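Local coordinates for single-stranded DNA-binding protein (Thermus aquaticus, PDB 2IHE) that binds single-stranded DNA and probably recruits partner proteins to it during DNA replication, recombination and repair, at residues Q130-G135 with G194-G199; R139-R144 with V153-A158; V176-E181 with V219-L224. All blocks are in the same frame, centred on the assembly; numbering follows the deposited sequence.

How the interactions relate
Interactions 1 and 3 are buried, and interaction 2 is partly open to solvent. All three belong to the second OB domain of the chain. Interactions 1 and 2 share strand 128-145, whose two ends they pair with strands 194-203 and 151-159. Interaction 3 joins strand 172-179 to strand 217-225, which in turn pairs with strand 194-203 of interaction 1. Interaction 1 is a regular antiparallel ladder with apolar side chains on both faces. Interaction 2 keeps little direct backbone pairing and adds water bridges and an arginine. Interaction 3 is parallel, apolar on one face and polar on the other. Backbone pairing of Leu155 with Val176 and a side-chain bond from Arg154 to Gln177 connect interactions 2 and 3.

Interaction 1. Residues Q130-G135 with G194-G199; sequences QVILMG and GLLVIG
Ile132 and Ile198 lie side by side on one face of an antiparallel strand pair and point the same way. Their CG1 atoms are 4.1 Å apart, and their CD1 methyls meet at the same spacing. The two chains leave the backbone differently. In Ile132 CG1 is anti to the backbone N (chi1 177°), whereas in Ile198 it stands beside the N (chi1 -59°), and this brings the two CG1 arms together. Leu196 shares this face. Its CD1 reaches across the strand gap and lies 4.2 Å from CB of Met134 and 3.6 Å from the carbonyl O of Leu133. It also touches CG1 of Ile132, so one methyl bridges two neighbours of the opposite strand. CG of Met134 rests against the O of Leu195.

The other face carries Val131, Leu133, Leu195 and Val197. Here Leu133 and Val197 flank each other as cross-strand neighbours, CB to CB 4.4 Å. Six backbone hydrogen bonds hold the pairs Val131 with Gly199, Leu133 with Val197 and Gly135 with Leu195. The bond from Val197 N to Leu133 O is 2.7 Å long and almost straight, at 177°. CA-H contacts add to the ladder, such as Met134 CA to Leu195 O at 3.1 Å.

Strand 5-14 of the first OB domain pairs with the outer edge of 130-135, and strand 217-225 pairs with that of 194-199. Leu195 and Val197 pack inward on strand 151-159. On the isoleucine face, Ile132 meets Phe9 and Ile198 meets Leu128, both of the second subunit.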
# COMPACT_ATOMS: atom_id res chain seq x y z
N GLN A 130 -1.09 6.17 4.63
CA GLN A 130 -0.22 5.92 3.49
C GLN A 130 -0.95 6.15 2.18
O GLN A 130 -2.10 5.73 2.02
CB GLN A 130 0.30 4.50 3.55
CG GLN A 130 1.27 4.14 2.43
CD GLN A 130 1.16 2.68 2.04
OE1 GLN A 130 0.99 1.80 2.90
NE2 GLN A 130 1.25 2.39 0.73
N VAL A 131 -0.29 6.81 1.25
CA VAL A 131 -0.86 7.08 -0.06
C VAL A 131 0.15 6.72 -1.15
O VAL A 131 1.35 6.93 -0.97
CB VAL A 131 -1.25 8.58 -0.19
CG1 VAL A 131 -1.80 8.88 -1.58
CG2 VAL A 131 -2.28 8.94 0.85
N ILE A 132 -0.32 6.13 -2.25
CA ILE A 132 0.53 5.78 -3.39
C ILE A 132 -0.18 6.21 -4.69
O ILE A 132 -1.28 5.74 -5.00
CB ILE A 132 0.90 4.27 -3.41
CG1 ILE A 132 1.73 3.98 -4.66
CG2 ILE A 132 -0.34 3.40 -3.35
CD1 ILE A 132 2.43 2.64 -4.65
N LEU A 133 0.43 7.13 -5.42
CA LEU A 133 -0.14 7.65 -6.66
C LEU A 133 0.84 7.63 -7.81
O LEU A 133 2.05 7.62 -7.61
CB LEU A 133 -0.57 9.11 -6.49
CG LEU A 133 -1.62 9.57 -5.49
CD1 LEU A 133 -1.58 11.09 -5.46
CD2 LEU A 133 -3.01 9.07 -5.85
N MET A 134 0.31 7.66 -9.02
CA MET A 134 1.11 7.72 -10.24
C MET A 134 0.29 8.46 -11.29
O MET A 134 -0.84 8.10 -11.59
CB MET A 134 1.50 6.32 -10.73
CG MET A 134 2.40 6.33 -11.96
SD MET A 134 3.44 4.86 -12.10
CE MET A 134 2.23 3.56 -11.85
N GLY A 135 0.86 9.53 -11.80
CA GLY A 135 0.18 10.32 -12.79
C GLY A 135 1.19 11.14 -13.54
O GLY A 135 2.36 10.76 -13.64
N GLY A 194 6.00 11.64 -16.07
CA GLY A 194 5.29 10.67 -15.26
C GLY A 194 5.91 10.69 -13.89
O GLY A 194 7.12 10.90 -13.76
N LEU A 195 5.11 10.48 -12.85
CA LEU A 195 5.65 10.50 -11.50
C LEU A 195 4.99 9.48 -10.59
O LEU A 195 3.77 9.35 -10.60
CB LEU A 195 5.50 11.91 -10.91
CG LEU A 195 6.07 12.21 -9.51
CD1 LEU A 195 7.58 11.98 -9.53
CD2 LEU A 195 5.76 13.65 -9.11
N LEU A 196 5.81 8.75 -9.83
CA LEU A 196 5.30 7.78 -8.86
C LEU A 196 5.48 8.44 -7.50
O LEU A 196 6.58 8.86 -7.16
CB LEU A 196 6.11 6.47 -8.90
CG LEU A 196 5.77 5.42 -7.81
CD1 LEU A 196 4.34 4.92 -7.98
CD2 LEU A 196 6.76 4.27 -7.92
N VAL A 197 4.39 8.54 -6.75
CA VAL A 197 4.41 9.17 -5.43
C VAL A 197 4.01 8.23 -4.29
O VAL A 197 3.03 7.49 -4.37
CB VAL A 197 3.46 10.40 -5.38
CG1 VAL A 197 3.57 11.10 -4.02
CG2 VAL A 197 3.78 11.37 -6.52
N ILE A 198 4.80 8.25 -3.22
CA ILE A 198 4.50 7.46 -2.04
C ILE A 198 4.68 8.37 -0.82
O ILE A 198 5.77 8.88 -0.55
CB ILE A 198 5.41 6.23 -1.93
CG1 ILE A 198 5.24 5.35 -3.17
CG2 ILE A 198 5.04 5.42 -0.69
CD1 ILE A 198 5.99 4.04 -3.09
N GLY A 199 3.58 8.61 -0.11
CA GLY A 199 3.62 9.46 1.06
C GLY A 199 2.41 9.36 1.99
O GLY A 199 1.80 8.31 2.17

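Interaction 2. Residues R139-R144 with V153-A158; sequences RDPDLR and VRLGLA
Arg139 reaches across to Gly156 with an extended side chain. From CB, CG sits between the backbone N and the carbonyl carbon (chi1 59°), and the chain then runs straight through CD to NE, carrying the guanidinium across to Gly156. NE lies 2.6 Å from a water that donates hydrogen bonds to Asp140 O and Arg154 O. CZ comes near the strand, 3.9 Å from Gly156 N. That N lies over one face of the guanidinium. NH1 ends 3.5 Å from Gly156 CA, where a CB would probably collide with NH1 as placed. NH2 turns to a salt bridge with Glu175.

A second water links Arg139 O to Gly156 N. The two waters take the place of direct pairing where the β-hairpin of strands 128-145 and 151-159 is locally interrupted in this OB fold. On the far side Gly156 bonds to Thr138. Regular pairing resumes at Asp142, whose O accepts the N-H of Arg154 at 3.2 Å; the return bond is weak. Between these regions Pro141 lies across Leu155, with CG 3.7 Å from CD2. Its CB also meets Val153 CG2. CD1 of Leu143 reaches Val153 CB at 4.3 Å, and Ala183 of helix 180-186 touches both residues.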
# COMPACT_ATOMS: atom_id res chain seq x y z
N ARG A 139 2.08 20.82 -14.55
CA ARG A 139 2.86 22.04 -14.74
C ARG A 139 4.28 21.78 -14.26
O ARG A 139 4.55 20.75 -13.65
CB ARG A 139 2.25 23.20 -13.95
CG ARG A 139 2.14 22.96 -12.46
CD ARG A 139 1.79 24.23 -11.73
NE ARG A 139 1.94 24.08 -10.29
CZ ARG A 139 1.08 23.45 -9.50
NH1 ARG A 139 -0.01 22.91 -10.01
NH2 ARG A 139 1.31 23.36 -8.20
N ASP A 140 5.19 22.71 -14.53
CA ASP A 140 6.58 22.57 -14.11
C ASP A 140 6.73 22.73 -12.61
O ASP A 140 5.96 23.47 -11.98
CB ASP A 140 7.47 23.61 -14.78
CG ASP A 140 7.65 23.36 -16.25
OD1 ASP A 140 7.96 22.20 -16.61
OD2 ASP A 140 7.48 24.31 -17.04
N PRO A 141 7.71 22.04 -12.01
CA PRO A 141 7.92 22.14 -10.56
C PRO A 141 8.15 23.58 -10.08
O PRO A 141 8.58 24.45 -10.84
CB PRO A 141 9.13 21.24 -10.32
CG PRO A 141 8.94 20.17 -11.35
CD PRO A 141 8.57 20.98 -12.58
N ASP A 142 7.82 23.81 -8.81
CA ASP A 142 7.98 25.11 -8.16
C ASP A 142 8.86 24.88 -6.94
O ASP A 142 8.38 24.44 -5.89
CB ASP A 142 6.61 25.64 -7.72
CG ASP A 142 6.71 26.78 -6.72
OD1 ASP A 142 7.31 27.82 -7.06
OD2 ASP A 142 6.19 26.63 -5.60
N LEU A 143 10.16 25.14 -7.08
CA LEU A 143 11.09 24.94 -5.97
C LEU A 143 11.24 26.23 -5.19
O LEU A 143 11.40 27.30 -5.78
CB LEU A 143 12.47 24.51 -6.49
CG LEU A 143 13.57 24.25 -5.45
CD1 LEU A 143 13.24 23.00 -4.65
CD2 LEU A 143 14.92 24.07 -6.14
N ARG A 144 11.17 26.14 -3.88
CA ARG A 144 11.31 27.32 -3.03
C ARG A 144 12.19 26.94 -1.85
O ARG A 144 12.48 25.76 -1.64
CB ARG A 144 9.94 27.78 -2.53
CG ARG A 144 8.92 28.13 -3.61
CD ARG A 144 9.33 29.37 -4.40
NE ARG A 144 9.37 29.09 -5.83
CZ ARG A 144 9.87 29.91 -6.75
NH1 ARG A 144 10.37 31.09 -6.39
NH2 ARG A 144 9.89 29.55 -8.03
N VAL A 153 9.31 21.85 -2.58
CA VAL A 153 8.70 21.91 -3.90
C VAL A 153 7.21 21.55 -3.86
O VAL A 153 6.78 20.71 -3.06
CB VAL A 153 9.45 20.95 -4.89
CG1 VAL A 153 9.19 19.49 -4.52
CG2 VAL A 153 9.04 21.24 -6.33
N ARG A 154 6.43 22.22 -4.70
CA ARG A 154 4.99 21.98 -4.84
C ARG A 154 4.78 21.46 -6.26
O ARG A 154 5.26 22.06 -7.22
CB ARG A 154 4.18 23.26 -4.63
CG ARG A 154 3.78 23.55 -3.19
CD ARG A 154 2.89 22.44 -2.63
NE ARG A 154 2.51 22.66 -1.23
CZ ARG A 154 1.56 23.51 -0.84
NH1 ARG A 154 0.88 24.22 -1.73
NH2 ARG A 154 1.29 23.64 0.45
N LEU A 155 4.08 20.34 -6.38
CA LEU A 155 3.85 19.72 -7.68
C LEU A 155 2.37 19.51 -7.94
O LEU A 155 1.62 19.19 -7.03
CB LEU A 155 4.55 18.36 -7.73
CG LEU A 155 6.05 18.29 -7.42
CD1 LEU A 155 6.44 16.87 -7.10
CD2 LEU A 155 6.84 18.83 -8.61
N GLY A 156 1.97 19.68 -9.20
CA GLY A 156 0.58 19.46 -9.58
C GLY A 156 0.55 18.15 -10.35
O GLY A 156 1.26 18.00 -11.34
N LEU A 157 -0.27 17.20 -9.92
CA LEU A 157 -0.34 15.89 -10.57
C LEU A 157 -1.75 15.53 -11.07
O LEU A 157 -2.74 15.75 -10.37
CB LEU A 157 0.15 14.81 -9.59
CG LEU A 157 0.61 13.45 -10.13
CD1 LEU A 157 1.96 13.63 -10.79
CD2 LEU A 157 0.71 12.44 -9.00
N ALA A 158 -1.82 14.97 -12.28
CA ALA A 158 -3.08 14.56 -12.90
C ALA A 158 -3.13 13.04 -12.90
O ALA A 158 -2.25 12.40 -13.47
CB ALA A 158 -3.17 15.09 -14.32
O HOH W 1 4.30 20.36 -10.78
O HOH W 2 4.21 23.19 -9.48

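Interaction 3. Residues V176-E181 with V219-L224; sequences VQAWRE and VEALRL
Strands 176-179 and 219-221 run parallel, their directions 32° apart, and two backbone hydrogen bonds join them, Gln177 N to Val219 O and Ala221 N to Gln177 O, both 3.0 Å. Val176 and Val219 share the apolar face, and Ala221 CB reaches over to Val176. CG1 of Val176, pointing away from the backbone N (chi1 -172°), lies 3.9 Å from Ala221 CB. Ala178 CB is 4.2 Å from both Ala221 CB and Leu224 CD1.

The other face is polar. Glu220 bends at chi2 (89°), which turns its carboxylate toward Gln177 and Trp179. Its OE2 accepts a hydrogen bond from Trp179 NE1 at 3.0 Å, at the edge of the indole. The donor approaches from above the carboxylate plane, and the bond is bent to 137°. Glu220 OE1 is in a salt bridge with Arg218. Gln177 lies alongside Glu220, and Gln177 OE1 accepts from Arg154 NE on strand 151-159. With an alanine in place of Glu220, the indole N-H and Arg218 are likely to lose their shared carboxylate, and the ring may be less firmly oriented.

Farther along, a water bridges Trp179 N and Ala221 O as the strands part. Leu222 and Arg223 both face Ile198, forming a classic β-bulge where strand 217-225 turns a corner. Parallel pairing of the third and last strands, beside otherwise antiparallel neighbours, is the closure typical of the OB-fold barrel.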
# COMPACT_ATOMS: atom_id res chain seq x y z
N VAL A 176 0.99 17.82 -4.49
CA VAL A 176 2.01 17.06 -3.78
C VAL A 176 3.13 18.00 -3.34
O VAL A 176 3.44 18.97 -4.02
CB VAL A 176 2.61 15.95 -4.67
CG1 VAL A 176 3.52 15.06 -3.85
CG2 VAL A 176 1.50 15.13 -5.30
N GLN A 177 3.73 17.71 -2.19
CA GLN A 177 4.82 18.53 -1.68
C GLN A 177 5.95 17.65 -1.16
O GLN A 177 5.70 16.65 -0.51
CB GLN A 177 4.33 19.45 -0.57
CG GLN A 177 5.45 20.26 0.05
CD GLN A 177 4.96 21.17 1.16
OE1 GLN A 177 4.27 22.17 0.90
NE2 GLN A 177 5.30 20.83 2.40
N ALA A 178 7.18 18.04 -1.44
CA ALA A 178 8.35 17.29 -0.99
C ALA A 178 9.41 18.26 -0.45
O ALA A 178 9.49 19.42 -0.86
CB ALA A 178 8.91 16.47 -2.14
N TRP A 179 10.24 17.76 0.46
CA TRP A 179 11.27 18.58 1.10
C TRP A 179 12.70 18.12 0.90
O TRP A 179 12.97 16.97 0.52
CB TRP A 179 11.02 18.66 2.61
CG TRP A 179 9.70 19.23 3.01
CD1 TRP A 179 8.48 18.60 2.96
CD2 TRP A 179 9.46 20.55 3.50
NE1 TRP A 179 7.49 19.46 3.39
CE2 TRP A 179 8.07 20.66 3.73
CE3 TRP A 179 10.28 21.65 3.76
CZ2 TRP A 179 7.48 21.84 4.21
CZ3 TRP A 179 9.70 22.82 4.24
CH2 TRP A 179 8.32 22.91 4.46
N ARG A 180 13.62 19.04 1.19
CA ARG A 180 15.06 18.79 1.13
C ARG A 180 15.53 18.10 -0.14
O ARG A 180 15.26 18.56 -1.26
CB ARG A 180 15.46 17.95 2.34
CG ARG A 180 14.80 18.40 3.65
CD ARG A 180 15.13 17.47 4.82
NE ARG A 180 14.63 17.99 6.10
CZ ARG A 180 13.35 18.04 6.44
NH1 ARG A 180 12.41 17.60 5.62
NH2 ARG A 180 13.00 18.54 7.62
N GLU A 181 16.26 17.01 0.05
CA GLU A 181 16.81 16.23 -1.05
C GLU A 181 15.77 15.90 -2.12
O GLU A 181 16.05 16.09 -3.30
CB GLU A 181 17.40 14.94 -0.50
CG GLU A 181 16.40 14.11 0.29
CD GLU A 181 16.96 13.64 1.62
OE1 GLU A 181 16.29 12.81 2.27
OE2 GLU A 181 18.06 14.10 2.00
N VAL A 219 -0.91 15.85 -0.54
CA VAL A 219 -0.05 14.71 -0.22
C VAL A 219 1.38 15.14 0.14
O VAL A 219 1.99 15.95 -0.56
CB VAL A 219 0.02 13.70 -1.41
CG1 VAL A 219 0.92 12.54 -1.04
CG2 VAL A 219 -1.36 13.19 -1.76
N GLU A 220 1.91 14.59 1.23
CA GLU A 220 3.28 14.88 1.65
C GLU A 220 4.12 13.67 1.22
O GLU A 220 4.07 12.62 1.85
CB GLU A 220 3.38 15.05 3.16
CG GLU A 220 4.68 15.72 3.61
CD GLU A 220 4.59 17.25 3.65
OE1 GLU A 220 3.86 17.84 2.84
OE2 GLU A 220 5.26 17.85 4.51
N ALA A 221 4.87 13.84 0.13
CA ALA A 221 5.70 12.79 -0.44
C ALA A 221 6.85 12.36 0.45
O ALA A 221 7.63 13.20 0.91
CB ALA A 221 6.24 13.22 -1.79
N LEU A 222 6.94 11.05 0.68
CA LEU A 222 8.00 10.46 1.49
C LEU A 222 8.96 9.81 0.49
O LEU A 222 10.13 9.57 0.79
CB LEU A 222 7.42 9.43 2.44
CG LEU A 222 6.40 9.97 3.44
CD1 LEU A 222 5.60 8.84 4.04
CD2 LEU A 222 7.12 10.75 4.52
N ARG A 223 8.45 9.54 -0.70
CA ARG A 223 9.27 8.93 -1.74
C ARG A 223 8.78 9.32 -3.14
O ARG A 223 7.58 9.45 -3.37
CB ARG A 223 9.26 7.42 -1.56
CG ARG A 223 10.18 6.74 -2.50
CD ARG A 223 10.75 5.50 -1.89
NE ARG A 223 11.62 4.82 -2.84
CZ ARG A 223 12.18 3.64 -2.61
NH1 ARG A 223 11.94 3.00 -1.46
NH2 ARG A 223 12.97 3.10 -3.53
N LEU A 224 9.72 9.54 -4.06
CA LEU A 224 9.40 9.91 -5.45
C LEU A 224 10.29 9.19 -6.47
O LEU A 224 11.49 9.03 -6.27
CB LEU A 224 9.51 11.43 -5.65
CG LEU A 224 8.57 12.40 -4.91
CD1 LEU A 224 8.90 13.82 -5.35
CD2 LEU A 224 7.13 12.09 -5.22
O HOH W 3 9.59 14.91 1.35